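Local atomic coordinates of C2 domain protein (PDB entry 7DF2), a protein that is a tardigrade-specific C2 domain protein that binds calcium ions, though its wider biological role is not clear. Residues N83-D88 against A127-A132; R42-V47 against R185-N190. All blocks are in the same frame, centred on the assembly; numbering follows the deposited sequence. Where two conformers were deposited one is given.

Interaction 1 of 2, residues N83-D88 against A127-A132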
loop_
_atom_site.group_PDB
_atom_site.type_symbol
_atom_site.label_atom_id
_atom_site.label_comp_id
_atom_site.label_asym_id
_atom_site.label_seq_id
_atom_site.Cartn_x
_atom_site.Cartn_y
_atom_site.Cartn_z
ATOM N N ASN A 83 3.376 13.235 2.723
ATOM C CA ASN A 83 2.244 13.871 3.377
ATOM C C ASN A 83 1.507 12.887 4.275
ATOM O O ASN A 83 1.628 11.666 4.138
ATOM C CB ASN A 83 1.273 14.460 2.360
ATOM C CG ASN A 83 1.810 15.709 1.700
ATOM O OD1 ASN A 83 3.001 15.982 1.750
ATOM N ND2 ASN A 83 0.925 16.478 1.083
ATOM N N ASP A 84 0.724 13.444 5.198
ATOM C CA ASP A 84 -0.022 12.631 6.148
ATOM C C ASP A 84 -1.024 11.733 5.432
ATOM O O ASP A 84 -1.500 12.044 4.336
ATOM C CB ASP A 84 -0.781 13.521 7.133
ATOM C CG ASP A 84 0.125 14.184 8.140
ATOM O OD1 ASP A 84 -0.351 15.114 8.824
ATOM O OD2 ASP A 84 1.303 13.780 8.248
ATOM N N PHE A 85 -1.359 10.619 6.082
ATOM C CA PHE A 85 -2.457 9.790 5.613
ATOM C C PHE A 85 -3.753 10.590 5.623
ATOM O O PHE A 85 -3.972 11.453 6.479
ATOM C CB PHE A 85 -2.591 8.541 6.484
ATOM C CG PHE A 85 -1.722 7.406 6.036
ATOM C CD1 PHE A 85 -2.192 6.490 5.108
ATOM C CD2 PHE A 85 -0.437 7.257 6.538
ATOM C CE1 PHE A 85 -1.404 5.439 4.690
ATOM C CE2 PHE A 85 0.371 6.207 6.117
ATOM C CZ PHE A 85 -0.111 5.301 5.194
ATOM N N GLY A 86 -4.620 10.298 4.656
ATOM C CA GLY A 86 -5.851 11.046 4.518
ATOM C C GLY A 86 -5.753 12.135 3.466
ATOM O O GLY A 86 -4.965 12.028 2.517
ATOM N N GLY A 87 -6.536 13.206 3.644
ATOM C CA GLY A 87 -6.694 14.202 2.597
ATOM C C GLY A 87 -5.411 14.908 2.200
ATOM O O GLY A 87 -5.308 15.420 1.082
ATOM N N ASP A 88 -4.419 14.942 3.095
ATOM C CA ASP A 88 -3.157 15.600 2.761
ATOM C C ASP A 88 -2.408 14.884 1.645
ATOM O O ASP A 88 -1.581 15.502 0.963
ATOM C CB ASP A 88 -2.260 15.692 3.995
ATOM C CG ASP A 88 -2.674 16.806 4.937
ATOM O OD1 ASP A 88 -3.822 17.298 4.826
ATOM O OD2 ASP A 88 -1.850 17.179 5.796
ATOM N N ALA A 127 5.230 6.149 -2.428
ATOM C CA ALA A 127 4.755 5.617 -1.156
ATOM C C ALA A 127 3.706 4.544 -1.412
ATOM O O ALA A 127 2.631 4.836 -1.944
ATOM C CB ALA A 127 4.178 6.727 -0.288
ATOM N N MET A 128 4.020 3.309 -1.040
ATOM C CA MET A 128 2.999 2.271 -0.959
ATOM C C MET A 128 2.206 2.516 0.321
ATOM O O MET A 128 2.793 2.562 1.408
ATOM C CB MET A 128 3.647 0.890 -0.953
ATOM C CG MET A 128 4.338 0.558 -2.267
ATOM S SD MET A 128 5.016 -1.110 -2.264
ATOM C CE MET A 128 6.502 -0.925 -1.291
ATOM N N ARG A 129 0.896 2.731 0.190
ATOM C CA ARG A 129 0.040 3.084 1.321
ATOM C C ARG A 129 -0.980 1.976 1.533
ATOM O O ARG A 129 -1.611 1.520 0.576
ATOM C CB ARG A 129 -0.683 4.419 1.091
ATOM C CG ARG A 129 0.234 5.633 1.062
ATOM C CD ARG A 129 -0.596 6.912 1.069
ATOM N NE ARG A 129 0.255 8.095 1.023
ATOM C CZ ARG A 129 0.721 8.726 2.096
ATOM N NH1 ARG A 129 0.421 8.293 3.319
ATOM N NH2 ARG A 129 1.489 9.796 1.945
ATOM N N VAL A 130 -1.153 1.551 2.787
ATOM C CA VAL A 130 -2.187 0.589 3.151
ATOM C C VAL A 130 -2.885 1.106 4.398
ATOM O O VAL A 130 -2.235 1.615 5.319
ATOM C CB VAL A 130 -1.617 -0.825 3.421
ATOM C CG1 VAL A 130 -2.712 -1.774 3.920
ATOM C CG2 VAL A 130 -0.964 -1.402 2.167
ATOM N N ARG A 131 -4.204 0.994 4.421
ATOM C CA ARG A 131 -4.959 1.291 5.632
ATOM C C ARG A 131 -5.828 0.094 5.986
ATOM O O ARG A 131 -6.525 -0.461 5.127
ATOM C CB ARG A 131 -5.817 2.548 5.468
ATOM C CG ARG A 131 -6.766 2.805 6.666
ATOM C CD ARG A 131 -7.466 4.157 6.483
ATOM N NE ARG A 131 -8.438 4.443 7.530
ATOM C CZ ARG A 131 -8.137 5.024 8.688
ATOM N NH1 ARG A 131 -6.890 5.379 8.951
ATOM N NH2 ARG A 131 -9.087 5.255 9.583
ATOM N N ALA A 132 -5.785 -0.305 7.252
ATOM C CA ALA A 132 -6.601 -1.402 7.745
ATOM C C ALA A 132 -7.475 -0.897 8.880
ATOM O O ALA A 132 -6.982 -0.241 9.801
ATOM C CB ALA A 132 -5.729 -2.570 8.228
HETATM O O HOH W 1 1.994 9.328 5.533
#
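Arg129, on the strand segment 127-132, reaches out to the loop segment 83-88 and meets it in two ways, through a direct and a water-mediated hydrogen bond to Asn83 O and through the ring of Phe85. The direct bond runs from Arg129 NH2 to Asn83 O at 2.9 Å, moderately bent, with the nitrogen tilted 32° from the carbonyl plane. A water at the guanidinium edge accepts from Arg129 NH1 and donates to the same Asn83 O, 2.7 Å from it. NH2 also donates to Lys80 O, while NE forms a salt bridge with Asp77.

The second meeting is a cation-pi contact, for which Phe85 offers a flat pi face. Arg129 CZ stands 4.5 Å from the Phe85 ring centroid, and the guanidinium is turned almost at right angles to the ring. With CG anti to the carbonyl carbon (chi1 -67°) and the chain extended beyond, NH1 comes over the ring centre, 3.3 Å above the plane.

Within the loop, Asn83 ND2 donates an almost straight bond to Asp88 O at 2.7 Å, drawing the two ends of this segment together. With an alanine in place of Arg129, Asp77 would probably lose this charged partner, Asn83 O its direct donor and Phe85 the group over one face. One long cationic side chain thus serves carboxylate, carbonyls and aromatic ring together, fastening an irregular loop to the sheet.

Interaction 2 of 2, residues R42-V47 against R185-N190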
loop_
_atom_site.group_PDB
_atom_site.type_symbol
_atom_site.label_atom_id
_atom_site.label_comp_id
_atom_site.label_asym_id
_atom_site.label_seq_id
_atom_site.Cartn_x
_atom_site.Cartn_y
_atom_site.Cartn_z
ATOM N N ARG A 42 5.667 1.561 -14.953
ATOM C CA ARG A 42 4.535 0.993 -14.240
ATOM C C ARG A 42 5.051 0.447 -12.924
ATOM O O ARG A 42 6.150 -0.107 -12.872
ATOM C CB ARG A 42 3.881 -0.122 -15.067
ATOM C CG ARG A 42 2.711 -0.841 -14.386
ATOM C CD ARG A 42 1.868 -1.527 -15.471
ATOM N NE ARG A 42 1.238 -0.534 -16.337
ATOM C CZ ARG A 42 0.800 -0.777 -17.564
ATOM N NH1 ARG A 42 0.236 0.196 -18.272
ATOM N NH2 ARG A 42 0.922 -1.995 -18.080
ATOM N N ILE A 43 4.283 0.651 -11.855
ATOM C CA ILE A 43 4.602 0.133 -10.531
ATOM C C ILE A 43 3.518 -0.854 -10.140
ATOM O O ILE A 43 2.331 -0.521 -10.199
ATOM C CB ILE A 43 4.691 1.256 -9.481
ATOM C CG1 ILE A 43 5.717 2.305 -9.904
ATOM C CG2 ILE A 43 5.026 0.685 -8.091
ATOM C CD1 ILE A 43 5.086 3.541 -10.460
ATOM N N GLU A 44 3.924 -2.053 -9.729
ATOM C CA GLU A 44 3.011 -3.052 -9.185
ATOM C C GLU A 44 3.266 -3.178 -7.697
ATOM O O GLU A 44 4.423 -3.238 -7.262
ATOM C CB GLU A 44 3.187 -4.408 -9.875
ATOM C CG GLU A 44 2.950 -4.342 -11.378
ATOM C CD GLU A 44 3.067 -5.703 -12.041
ATOM O OE1 GLU A 44 3.375 -6.699 -11.341
ATOM O OE2 GLU A 44 2.865 -5.776 -13.265
ATOM N N MET A 45 2.187 -3.188 -6.918
ATOM C CA MET A 45 2.250 -3.305 -5.468
ATOM C C MET A 45 1.480 -4.549 -5.058
ATOM O O MET A 45 0.269 -4.641 -5.289
ATOM C CB MET A 45 1.669 -2.060 -4.803
ATOM C CG MET A 45 1.435 -2.173 -3.298
ATOM S SD MET A 45 0.685 -0.621 -2.738
ATOM C CE MET A 45 0.306 -1.041 -1.031
ATOM N N ASN A 46 2.188 -5.512 -4.478
ATOM C CA ASN A 46 1.616 -6.781 -4.045
ATOM C C ASN A 46 1.490 -6.743 -2.528
ATOM O O ASN A 46 2.501 -6.659 -1.819
ATOM C CB ASN A 46 2.513 -7.929 -4.501
ATOM C CG ASN A 46 2.027 -9.307 -4.075
ATOM O OD1 ASN A 46 2.851 -10.172 -3.752
ATOM N ND2 ASN A 46 0.718 -9.556 -4.154
ATOM N N VAL A 47 0.258 -6.781 -2.031
ATOM C CA VAL A 47 0.010 -6.845 -0.596
ATOM C C VAL A 47 -0.072 -8.320 -0.226
ATOM O O VAL A 47 -1.032 -9.010 -0.576
ATOM C CB VAL A 47 -1.257 -6.079 -0.209
ATOM C CG1 VAL A 47 -1.563 -6.264 1.284
ATOM C CG2 VAL A 47 -1.064 -4.608 -0.551
ATOM N N ARG A 185 5.386 -6.385 -1.490
ATOM C CA ARG A 185 6.399 -6.518 -2.535
ATOM C C ARG A 185 6.067 -5.529 -3.635
ATOM O O ARG A 185 4.901 -5.183 -3.839
ATOM C CB ARG A 185 6.431 -7.918 -3.161
ATOM C CG ARG A 185 6.666 -9.057 -2.216
ATOM C CD ARG A 185 6.900 -10.334 -3.012
ATOM N NE ARG A 185 5.804 -10.660 -3.927
ATOM C CZ ARG A 185 5.906 -11.551 -4.911
ATOM N NH1 ARG A 185 7.065 -12.182 -5.115
ATOM N NH2 ARG A 185 4.864 -11.809 -5.697
ATOM N N TYR A 186 7.079 -5.113 -4.392
ATOM C CA TYR A 186 6.794 -4.265 -5.534
ATOM C C TYR A 186 7.656 -4.676 -6.711
ATOM O O TYR A 186 8.689 -5.335 -6.560
ATOM C CB TYR A 186 7.023 -2.777 -5.227
ATOM C CG TYR A 186 8.475 -2.407 -5.052
ATOM C CD1 TYR A 186 9.092 -2.513 -3.813
ATOM C CD2 TYR A 186 9.229 -1.929 -6.126
ATOM C CE1 TYR A 186 10.435 -2.169 -3.644
ATOM C CE2 TYR A 186 10.565 -1.586 -5.968
ATOM C CZ TYR A 186 11.158 -1.705 -4.725
ATOM O OH TYR A 186 12.480 -1.360 -4.571
ATOM N N ARG A 187 7.161 -4.314 -7.899
ATOM C CA ARG A 187 7.889 -4.364 -9.162
ATOM C C ARG A 187 7.754 -3.008 -9.838
ATOM O O ARG A 187 6.766 -2.295 -9.636
ATOM C CB ARG A 187 7.345 -5.453 -10.121
ATOM C CG ARG A 187 7.799 -6.856 -9.813
ATOM C CD ARG A 187 7.685 -7.804 -11.001
ATOM N NE ARG A 187 6.410 -7.688 -11.707
ATOM C CZ ARG A 187 6.227 -8.064 -12.971
ATOM N NH1 ARG A 187 7.239 -8.575 -13.661
ATOM N NH2 ARG A 187 5.039 -7.932 -13.550
ATOM N N TRP A 188 8.736 -2.652 -10.665
ATOM C CA TRP A 188 8.509 -1.515 -11.540
ATOM C C TRP A 188 9.411 -1.633 -12.756
ATOM O O TRP A 188 10.511 -2.190 -12.685
ATOM C CB TRP A 188 8.700 -0.156 -10.842
ATOM C CG TRP A 188 10.009 0.105 -10.147
ATOM C CD1 TRP A 188 11.026 -0.781 -9.898
ATOM C CD2 TRP A 188 10.424 1.355 -9.607
ATOM N NE1 TRP A 188 12.049 -0.145 -9.224
ATOM C CE2 TRP A 188 11.702 1.169 -9.042
ATOM C CE3 TRP A 188 9.843 2.624 -9.556
ATOM C CZ2 TRP A 188 12.404 2.206 -8.429
ATOM C CZ3 TRP A 188 10.543 3.652 -8.941
ATOM C CH2 TRP A 188 11.807 3.434 -8.389
ATOM N N TYR A 189 8.924 -1.094 -13.863
ATOM C CA TYR A 189 9.551 -1.332 -15.155
ATOM C C TYR A 189 9.067 -0.297 -16.150
ATOM O O TYR A 189 7.926 0.174 -16.086
ATOM C CB TYR A 189 9.249 -2.742 -15.680
ATOM C CG TYR A 189 7.798 -3.153 -15.548
ATOM C CD1 TYR A 189 7.331 -3.779 -14.390
ATOM C CD2 TYR A 189 6.899 -2.929 -16.578
ATOM C CE1 TYR A 189 5.993 -4.146 -14.269
ATOM C CE2 TYR A 189 5.576 -3.297 -16.471
ATOM C CZ TYR A 189 5.128 -3.913 -15.314
ATOM O OH TYR A 189 3.804 -4.269 -15.239
ATOM N N ASN A 190 9.945 0.029 -17.092
ATOM C CA ASN A 190 9.581 0.940 -18.158
ATOM C C ASN A 190 8.532 0.307 -19.060
ATOM O O ASN A 190 8.525 -0.906 -19.288
ATOM C CB ASN A 190 10.821 1.318 -18.963
ATOM C CG ASN A 190 11.860 2.021 -18.113
ATOM O OD1 ASN A 190 11.605 3.092 -17.579
ATOM N ND2 ASN A 190 13.037 1.422 -17.992
HETATM O O HOH W 2 1.623 -4.610 -17.064
#
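Arg42, Glu44 and Asn46 pair with Tyr189, Arg187 and Arg185 as successive hydrogen-bonded pairs of two antiparallel strands, whose short-segment axes come within 4.6 Å. Each pair exchanges two backbone bonds, among them Asn46 N to Arg185 O at 2.8 Å. Ile43-Trp188 and Met45-Tyr186 are the non-hydrogen-bonded pairs between them, with CA-H...O contacts such as Trp188 CA to Arg42 O.

The side chains of the hydrogen-bonded pairs form a polar row. Arg187 grips Glu44 in a salt bridge, its chain bent at chi3 (-46°) toward the carboxylate: NE and NH2 both donate to OE1, NH2 at 3.0 Å, from one face of the carboxylate although OE1 lies in the guanidinium plane. NH2 also pairs with Glu161. Tyr189 OH donates to Glu44 OE2 at 2.7 Å, on the anti side but tilted 35° out of the carboxylate plane, so both oxygens are held. Arg185 NE meets a lone pair of Asn46 OD1 at 3.0 Å, with NH2 joining from above the amide plane. Asn46 ND2 turns instead to Asp111.

In packing contact, Arg42 CB lies off-centre over the Tyr189 ring, 4.3 Å from its centroid; a water links Arg42 NH2 to Tyr189 OH, and Asp117 takes NE in a salt bridge. On the apolar face, Ile43 CG1 rests 4.0 Å from Trp188 CB.

The two strands are the central pair of a four-stranded antiparallel sheet, between strands 107-119 and 170-173. Their apolar face, with Ile43, Met45, Tyr186 and Trp188, packs on strands 121-136 and 139-150 of the other sheet, as in the C2 beta-sandwich.

Overall arrangement
Interaction 2 is a buried pairing inside one sheet, whereas interaction 1 is only partly buried and fastens a loop to the outer side of the other. They hold no element in common, and their centres lie 18 Å apart on opposite sides of the chain's centre, yet they meet through the sandwich interior: Met45 CE packs 3.5 Å from Val130 CG2, and Met128 SD lies against Tyr186 CB. Regular backbone bonds carry interaction 2, reinforced by several polar side chains; in interaction 1 a single arginine does most of the work. Along the chain, 83-88 and 127-132 are nested within the span closed by 42-47 and 185-190.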